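Local coordinates for tryptophan--tRNA ligase (Mycoplasma pneumoniae, PDB 2YY5), which probably charges tRNA(Trp) with tryptophan at the expense of ATP, and binds a tryptophanyl-adenylate analogue in its class I active site, at residues 19-24 / 203-208; 187-192 / 254-259; 239-242 / 248-251. The protein carries 1 engineered substitution. All coordinates share one frame; numbering follows the deposited sequence.

Interaction 1: residues 19-24 / 203-208; sequences LGNYLG and MSKSSK. With WSA (5'-O-[(L-tryptophylamino)sulfonyl]adenosine), chain J; SO4 (sulfate ion), chain H.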
# COMPACT_ATOMS: atom_id res chain seq x y z
N LEU B 19 -18.56 19.92 13.59
CA LEU B 19 -18.28 21.33 13.33
C LEU B 19 -16.80 21.65 13.12
O LEU B 19 -16.46 22.62 12.44
CB LEU B 19 -18.79 22.18 14.50
CG LEU B 19 -19.98 23.12 14.31
CD1 LEU B 19 -20.09 24.00 15.55
CD2 LEU B 19 -19.81 23.98 13.08
N GLY B 20 -15.92 20.86 13.72
CA GLY B 20 -14.50 21.08 13.55
C GLY B 20 -14.18 20.87 12.08
O GLY B 20 -13.40 21.62 11.50
N ASN B 21 -14.79 19.85 11.49
CA ASN B 21 -14.60 19.53 10.08
C ASN B 21 -15.18 20.61 9.20
O ASN B 21 -14.55 21.04 8.23
CB ASN B 21 -15.27 18.20 9.74
CG ASN B 21 -14.78 17.06 10.60
OD1 ASN B 21 -13.58 16.81 10.69
ND2 ASN B 21 -15.71 16.35 11.24
N TYR B 22 -16.39 21.06 9.54
CA TYR B 22 -17.08 22.08 8.76
C TYR B 22 -16.27 23.38 8.75
O TYR B 22 -15.92 23.90 7.69
CB TYR B 22 -18.48 22.38 9.32
CG TYR B 22 -19.24 23.38 8.47
CD1 TYR B 22 -19.82 23.01 7.26
CD2 TYR B 22 -19.29 24.74 8.83
CE1 TYR B 22 -20.42 23.94 6.42
CE2 TYR B 22 -19.89 25.69 7.99
CZ TYR B 22 -20.45 25.27 6.78
OH TYR B 22 -21.02 26.18 5.93
N LEU B 23 -15.96 23.87 9.94
CA LEU B 23 -15.21 25.10 10.07
C LEU B 23 -13.76 24.94 9.61
O LEU B 23 -13.16 25.87 9.07
CB LEU B 23 -15.28 25.59 11.52
CG LEU B 23 -16.34 26.67 11.85
CD1 LEU B 23 -17.54 26.53 10.93
CD2 LEU B 23 -16.77 26.57 13.31
N GLY B 24 -13.21 23.74 9.79
CA GLY B 24 -11.83 23.52 9.40
C GLY B 24 -11.54 23.61 7.91
O GLY B 24 -10.51 24.17 7.52
N MET B 203 -11.96 19.38 18.89
CA MET B 203 -13.18 18.62 18.67
C MET B 203 -12.80 17.42 17.81
O MET B 203 -12.27 17.58 16.71
CB MET B 203 -14.23 19.46 17.95
CG MET B 203 -15.64 18.90 18.08
SD MET B 203 -16.95 20.01 17.51
CE MET B 203 -17.00 21.17 18.84
N SER B 204 -13.05 16.21 18.31
CA SER B 204 -12.69 15.01 17.57
C SER B 204 -13.79 13.97 17.44
O SER B 204 -14.60 13.79 18.35
CB SER B 204 -11.47 14.33 18.20
OG SER B 204 -10.29 15.09 18.00
N LYS B 205 -13.80 13.30 16.29
CA LYS B 205 -14.77 12.25 16.05
C LYS B 205 -14.53 11.14 17.07
O LYS B 205 -15.46 10.43 17.46
CB LYS B 205 -14.61 11.67 14.64
CG LYS B 205 -14.70 12.68 13.50
CD LYS B 205 -15.02 11.96 12.19
CE LYS B 205 -14.88 12.87 10.97
NZ LYS B 205 -13.46 12.97 10.52
N SER B 206 -13.29 11.00 17.51
CA SER B 206 -12.92 9.94 18.46
C SER B 206 -13.23 10.19 19.93
O SER B 206 -13.18 9.26 20.73
CB SER B 206 -11.43 9.60 18.32
OG SER B 206 -10.59 10.68 18.72
N SER B 207 -13.55 11.43 20.31
CA SER B 207 -13.85 11.72 21.71
C SER B 207 -14.95 10.82 22.27
O SER B 207 -16.03 10.70 21.69
CB SER B 207 -14.25 13.18 21.89
OG SER B 207 -13.16 14.03 21.62
N LYS B 208 -14.64 10.21 23.40
CA LYS B 208 -15.56 9.32 24.11
C LYS B 208 -16.83 10.07 24.48
O LYS B 208 -17.95 9.65 24.17
CB LYS B 208 -14.86 8.79 25.37
CG LYS B 208 -14.45 9.90 26.36
CD LYS B 208 -13.13 9.62 27.08
CE LYS B 208 -11.97 10.23 26.33
NZ LYS B 208 -11.95 9.81 24.90
CD2 WSA J . -6.29 14.18 3.51
CE3 WSA J . -6.52 15.54 3.68
CZ3 WSA J . -5.89 16.45 2.85
CH2 WSA J . -5.04 16.01 1.85
CZ2 WSA J . -4.81 14.65 1.68
CE2 WSA J . -5.44 13.73 2.51
N11 WSA J . -5.42 12.40 2.57
CD1 WSA J . -6.22 11.99 3.55
CG WSA J . -6.78 13.04 4.15
CB WSA J . -7.77 13.00 5.31
CA WSA J . -7.21 13.68 6.56
NH3 WSA J . -5.95 13.05 6.97
C WSA J . -8.24 13.56 7.68
O WSA J . -8.37 12.50 8.29
NS WSA J . -8.97 14.64 7.96
S WSA J . -10.32 14.21 8.76
O1S WSA J . -11.14 13.27 7.92
O2S WSA J . -9.97 13.52 10.04
O5' WSA J . -11.04 15.43 9.00
C5' WSA J . -11.32 16.29 7.90
C4' WSA J . -10.76 17.71 8.04
O4' WSA J . -11.26 18.31 9.25
C3' WSA J . -9.23 17.77 8.12
O3' WSA J . -8.76 18.91 7.40
C2' WSA J . -9.01 17.97 9.62
O2' WSA J . -7.76 18.64 9.83
C1' WSA J . -10.15 18.95 9.90
N9 WSA J . -10.40 19.03 11.36
C8 WSA J . -10.61 17.99 12.15
N7 WSA J . -10.87 18.41 13.39
C5 WSA J . -10.82 19.74 13.38
C4 WSA J . -10.51 20.14 12.08
N3 WSA J . -10.40 21.45 11.80
C2 WSA J . -10.59 22.35 12.75
N1 WSA J . -10.88 22.01 13.99
C6 WSA J . -11.01 20.72 14.34
N6 WSA J . -11.32 20.38 15.59
S SO4 H . -11.48 14.10 13.27
O1 SO4 H . -10.12 14.63 13.10
O2 SO4 H . -11.45 12.62 13.20
O3 SO4 H . -12.01 14.54 14.58
O4 SO4 H . -12.34 14.60 12.19
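The start of helix 19-26 and the loop 203-208 come closest where the CA atoms of G20 and M203 lie 5.8 Å apart, with no backbone bond joining them. M203 points its side chain at the helix: CG is anti to the backbone N (chi1 -161°), and the thioether then lies alongside the first turn, its SD 4.1 Å from CB of L19 and 4.0 Å from the backbone N of G20. The backbone of M203 serves the ligand. The adenine N6 of WSA donates to the carbonyl O of M203 over 3.2 Å with an N-H...O angle of 160°. On the helix side G20 and G24 have no side chain, so the base comes right up against the backbone, and WSA N3 sits 3.5 Å from CA of G24. These segments carry parts of what are probably the HIGH and KMSKS signature regions of class I synthetases, here meeting the adenine at different atoms, the helix at N3 and the loop at N6. The side chains of K205 and N21 pass obliquely, CE of K205 coming against the end of N21, and K205 grips a sulfate at two points. Its backbone N donates to sulfate O3 at 2.8 Å, while the chain, bent at its end (chi4 83°), lets NZ hydrogen-bond sulfate O4 at 2.6 Å. A weak bond from NZ to sulfate O2 adds to this, and H18 NE2 also binds the ion. The sulfate, probably from the crystallisation liquor, is consistent with a place where phosphates of ATP could lie.

Interaction 2: residues 187-192 / 254-259; sequences NKDTNR and ILKALL. With WSA (5'-O-[(L-tryptophylamino)sulfonyl]adenosine), chain J.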
# COMPACT_ATOMS: atom_id res chain seq x y z
N ASN B 187 -7.16 27.59 7.96
CA ASN B 187 -7.97 28.77 8.17
C ASN B 187 -7.37 29.55 9.33
O ASN B 187 -7.18 28.99 10.41
CB ASN B 187 -9.41 28.36 8.46
CG ASN B 187 -10.33 29.54 8.67
OD1 ASN B 187 -10.27 30.22 9.70
ND2 ASN B 187 -11.20 29.79 7.70
N LYS B 188 -7.08 30.82 9.11
CA LYS B 188 -6.47 31.66 10.14
C LYS B 188 -7.18 31.60 11.49
O LYS B 188 -6.52 31.53 12.53
CB LYS B 188 -6.38 33.12 9.69
CG LYS B 188 -7.70 33.88 9.74
CD LYS B 188 -7.51 35.37 9.45
CE LYS B 188 -8.78 36.16 9.74
NZ LYS B 188 -8.61 37.62 9.51
N ASP B 189 -8.51 31.61 11.48
CA ASP B 189 -9.29 31.59 12.72
C ASP B 189 -9.79 30.23 13.19
O ASP B 189 -9.60 29.86 14.34
CB ASP B 189 -10.50 32.52 12.59
CG ASP B 189 -10.13 33.92 12.14
OD1 ASP B 189 -9.36 34.58 12.87
OD2 ASP B 189 -10.61 34.35 11.07
N THR B 190 -10.42 29.48 12.28
CA THR B 190 -11.02 28.19 12.61
C THR B 190 -10.20 26.92 12.33
O THR B 190 -10.77 25.83 12.18
CB THR B 190 -12.37 28.04 11.85
OG1 THR B 190 -12.12 27.89 10.45
CG2 THR B 190 -13.24 29.28 12.05
N ASN B 191 -8.88 27.03 12.30
CA ASN B 191 -8.06 25.86 12.00
C ASN B 191 -8.11 24.77 13.08
O ASN B 191 -7.62 23.66 12.87
CB ASN B 191 -6.62 26.29 11.76
CG ASN B 191 -5.98 26.87 13.00
OD1 ASN B 191 -5.58 26.13 13.91
ND2 ASN B 191 -5.90 28.20 13.06
N ARG B 192 -8.71 25.07 14.22
CA ARG B 192 -8.75 24.08 15.28
C ARG B 192 -9.86 24.34 16.29
O ARG B 192 -9.64 24.95 17.33
CB ARG B 192 -7.39 24.06 15.99
CG ARG B 192 -7.22 22.98 17.04
CD ARG B 192 -6.01 23.26 17.93
NE ARG B 192 -5.90 22.28 19.01
CZ ARG B 192 -5.33 22.54 20.19
NH1 ARG B 192 -5.27 21.59 21.12
NH2 ARG B 192 -4.84 23.75 20.44
N ILE B 254 -16.06 30.41 17.17
CA ILE B 254 -17.00 29.58 16.41
C ILE B 254 -18.14 30.47 15.96
O ILE B 254 -18.57 30.42 14.80
CB ILE B 254 -17.63 28.44 17.26
CG1 ILE B 254 -16.58 27.38 17.60
CG2 ILE B 254 -18.79 27.80 16.50
CD1 ILE B 254 -17.03 26.40 18.66
N LEU B 255 -18.62 31.28 16.91
CA LEU B 255 -19.71 32.23 16.67
C LEU B 255 -19.33 33.18 15.53
O LEU B 255 -20.14 33.44 14.64
CB LEU B 255 -19.99 33.04 17.95
CG LEU B 255 -21.41 33.57 18.24
CD1 LEU B 255 -21.29 34.90 18.98
CD2 LEU B 255 -22.20 33.78 16.97
N LYS B 256 -18.11 33.70 15.57
CA LYS B 256 -17.65 34.62 14.53
C LYS B 256 -17.68 33.98 13.13
O LYS B 256 -18.09 34.62 12.16
CB LYS B 256 -16.23 35.14 14.82
CG LYS B 256 -15.76 36.20 13.81
CD LYS B 256 -14.52 36.98 14.25
CE LYS B 256 -13.23 36.19 14.02
NZ LYS B 256 -12.02 37.00 14.34
N ALA B 257 -17.25 32.73 13.05
CA ALA B 257 -17.22 32.00 11.79
C ALA B 257 -18.63 31.68 11.27
O ALA B 257 -18.86 31.66 10.06
CB ALA B 257 -16.42 30.70 11.97
N LEU B 258 -19.56 31.43 12.18
CA LEU B 258 -20.92 31.11 11.78
C LEU B 258 -21.71 32.32 11.29
O LEU B 258 -22.61 32.19 10.47
CB LEU B 258 -21.67 30.45 12.94
CG LEU B 258 -21.08 29.12 13.41
CD1 LEU B 258 -21.97 28.55 14.53
CD2 LEU B 258 -21.00 28.14 12.24
N LEU B 259 -21.34 33.50 11.78
CA LEU B 259 -22.01 34.72 11.39
C LEU B 259 -21.77 35.12 9.93
O LEU B 259 -22.55 35.88 9.37
CB LEU B 259 -21.60 35.85 12.33
CG LEU B 259 -21.98 35.59 13.79
CD1 LEU B 259 -21.45 36.69 14.69
CD2 LEU B 259 -23.50 35.49 13.90
CD2 WSA J . -6.29 14.18 3.51
CE3 WSA J . -6.52 15.54 3.68
CZ3 WSA J . -5.89 16.45 2.85
CH2 WSA J . -5.04 16.01 1.85
CZ2 WSA J . -4.81 14.65 1.68
CE2 WSA J . -5.44 13.73 2.51
N11 WSA J . -5.42 12.40 2.57
CD1 WSA J . -6.22 11.99 3.55
CG WSA J . -6.78 13.04 4.15
CB WSA J . -7.77 13.00 5.31
CA WSA J . -7.21 13.68 6.56
NH3 WSA J . -5.95 13.05 6.97
C WSA J . -8.24 13.56 7.68
O WSA J . -8.37 12.50 8.29
NS WSA J . -8.97 14.64 7.96
S WSA J . -10.32 14.21 8.76
O1S WSA J . -11.14 13.27 7.92
O2S WSA J . -9.97 13.52 10.04
O5' WSA J . -11.04 15.43 9.00
C5' WSA J . -11.32 16.29 7.90
C4' WSA J . -10.76 17.71 8.04
O4' WSA J . -11.26 18.31 9.25
C3' WSA J . -9.23 17.77 8.12
O3' WSA J . -8.76 18.91 7.40
C2' WSA J . -9.01 17.97 9.62
O2' WSA J . -7.76 18.64 9.83
C1' WSA J . -10.15 18.95 9.90
N9 WSA J . -10.40 19.03 11.36
C8 WSA J . -10.61 17.99 12.15
N7 WSA J . -10.87 18.41 13.39
C5 WSA J . -10.82 19.74 13.38
C4 WSA J . -10.51 20.14 12.08
N3 WSA J . -10.40 21.45 11.80
C2 WSA J . -10.59 22.35 12.75
N1 WSA J . -10.88 22.01 13.99
C6 WSA J . -11.01 20.72 14.34
N6 WSA J . -11.32 20.38 15.59
O HOH W 1 -11.40 34.32 15.54
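D189 and T190 are the residues of loop 187-192 that meet helix 246-259, and N187 sets the bend that presents them. The side-chain OD1 of N187 accepts from the backbone N of T190 at 2.7 Å, nearly straight at 168°, with the donor above the carbonyl plane; a weak bond from the backbone N of D189 reaches the same oxygen. This is an Asx motif. D189 sends its carboxylate across the end of K256 at about a right angle, making a long salt bridge of 3.9 Å between OD1 and NZ; one water bridges the same two atoms by weak bonds. Deeper in, T190 meets the helix through its methyl, CG2 lying 3.5 Å from CB of A257. With chi1 at 70° its OG1 lies between the backbone N and the carbonyl carbon, and it hydrogen-bonds the carbonyl O of L23. T190 thus joins the loop to both helix 19-26 and helix 246-259, which also pack on each other through L23, beside the adenosine pocket of the class I catalytic domain. N191 folds its ND2 back onto the backbone O of N187, nearly along the C=O axis, and its own O lies 3.2 Å from the adenine C2 of WSA. At R192 the backbone itself follows the base edge, with CA 3.2 Å from WSA N1, before I193 N hydrogen-bonds to the ligand.

Interaction 3: residues 239-242 / 248-251; sequences RFAS and VTNM. Engineered in segment 239-242: S242 (natural residue Pro).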
# COMPACT_ATOMS: atom_id res chain seq x y z
N ARG B 239 -14.17 37.48 25.84
CA ARG B 239 -13.14 38.04 24.98
C ARG B 239 -12.35 36.88 24.39
O ARG B 239 -12.51 35.73 24.82
CB ARG B 239 -12.20 38.91 25.79
CG ARG B 239 -11.46 38.16 26.89
CD ARG B 239 -10.52 39.08 27.62
NE ARG B 239 -10.57 38.87 29.06
CZ ARG B 239 -10.35 39.83 29.95
NH1 ARG B 239 -10.06 41.06 29.54
NH2 ARG B 239 -10.42 39.56 31.25
N PHE B 240 -11.48 37.17 23.43
CA PHE B 240 -10.65 36.14 22.82
C PHE B 240 -9.35 35.97 23.61
O PHE B 240 -8.47 36.82 23.56
CB PHE B 240 -10.31 36.49 21.37
CG PHE B 240 -11.50 36.43 20.44
CD1 PHE B 240 -12.38 37.51 20.34
CD2 PHE B 240 -11.74 35.30 19.67
CE1 PHE B 240 -13.48 37.46 19.49
CE2 PHE B 240 -12.84 35.24 18.81
CZ PHE B 240 -13.71 36.32 18.72
N ALA B 241 -9.25 34.86 24.34
CA ALA B 241 -8.04 34.60 25.13
C ALA B 241 -7.75 33.11 25.15
O ALA B 241 -7.80 32.48 26.20
CB ALA B 241 -8.21 35.13 26.55
N SER B 242 -7.43 32.56 23.99
CA SER B 242 -7.12 31.15 23.87
C SER B 242 -6.35 30.61 25.07
O SER B 242 -6.78 29.66 25.72
CB SER B 242 -6.33 30.89 22.59
OG SER B 242 -5.06 31.51 22.62
N VAL B 248 -14.49 29.84 26.72
CA VAL B 248 -15.13 31.05 26.19
C VAL B 248 -14.55 31.50 24.86
O VAL B 248 -15.29 31.87 23.95
CB VAL B 248 -15.04 32.20 27.21
CG1 VAL B 248 -15.37 33.53 26.54
CG2 VAL B 248 -16.00 31.94 28.35
N THR B 249 -13.22 31.48 24.73
CA THR B 249 -12.60 31.90 23.48
C THR B 249 -13.07 31.02 22.32
O THR B 249 -13.38 31.53 21.24
CB THR B 249 -11.06 31.83 23.58
OG1 THR B 249 -10.63 32.56 24.73
CG2 THR B 249 -10.41 32.43 22.32
N ASN B 250 -13.13 29.71 22.54
CA ASN B 250 -13.55 28.77 21.51
C ASN B 250 -14.97 29.07 21.03
O ASN B 250 -15.20 29.17 19.82
CB ASN B 250 -13.50 27.34 22.06
CG ASN B 250 -13.74 26.30 20.98
OD1 ASN B 250 -14.47 25.33 21.20
ND2 ASN B 250 -13.13 26.49 19.82
N MET B 251 -15.91 29.20 21.95
CA MET B 251 -17.29 29.49 21.57
C MET B 251 -17.35 30.81 20.81
O MET B 251 -18.15 31.00 19.90
CB MET B 251 -18.19 29.58 22.81
CG MET B 251 -18.43 28.25 23.51
SD MET B 251 -19.73 28.36 24.76
CE MET B 251 -18.81 29.05 26.13
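T249 dominates this contact: it buries far more surface than any other residue of 239-242 or 248-251, because its whole side chain is directed at the loop backbone. OG1 stands beside the backbone N of T249 (chi1 -53°) and accepts from the backbone N of A241 at 2.7 Å, with an N-H...O angle of 150°. The same hydroxyl is hydrogen-bonded to the carbonyl O of Q245, one turn earlier, so one oxygen ties the passing loop to the beginning of the helix. The methyl, anti to the backbone N, lies across the next peptide, with CG2 3.4 Å from the backbone N of S242, an engineered residue.

R239 contributes mainly through its main chain, since its side chain heads away from the helix. Its carbonyl O rests 4.0 Å from CG1 of V248. V248 is buried and also touches Y284 and L287 of helix 284-308.

F240 also starts off away from the helix, yet its ring meets the T249 methyl obliquely, CD2 to CG2 being 4.1 Å. The ring goes on to touch L252 and T253 along the same helix, while the backbone N of F240 is held by E276. The irregular loop leading into helix 246-259 lies against that helix's first turn, where a threonine hydroxyl bonded to the carbonyl four residues back is a familiar helical feature.

In the fold
Interaction 1 is the buried one, at the active site, and its chemistry is largely mediated by ligand and sulfate rather than by direct bonds between its segments. Interaction 2 is half buried: a methyl contact inside, a long salt bridge toward solvent. The two join through L23, whose side chain packs on I254, A257 and L258, and both touch WSA, through different atoms of the adenine. Interaction 3 lies farther out, about 18 Å centre to centre from interaction 1, and has no part in the pocket. It shares helix 246-259 with interaction 2, and it alone has a direct hydrogen bond between its segments.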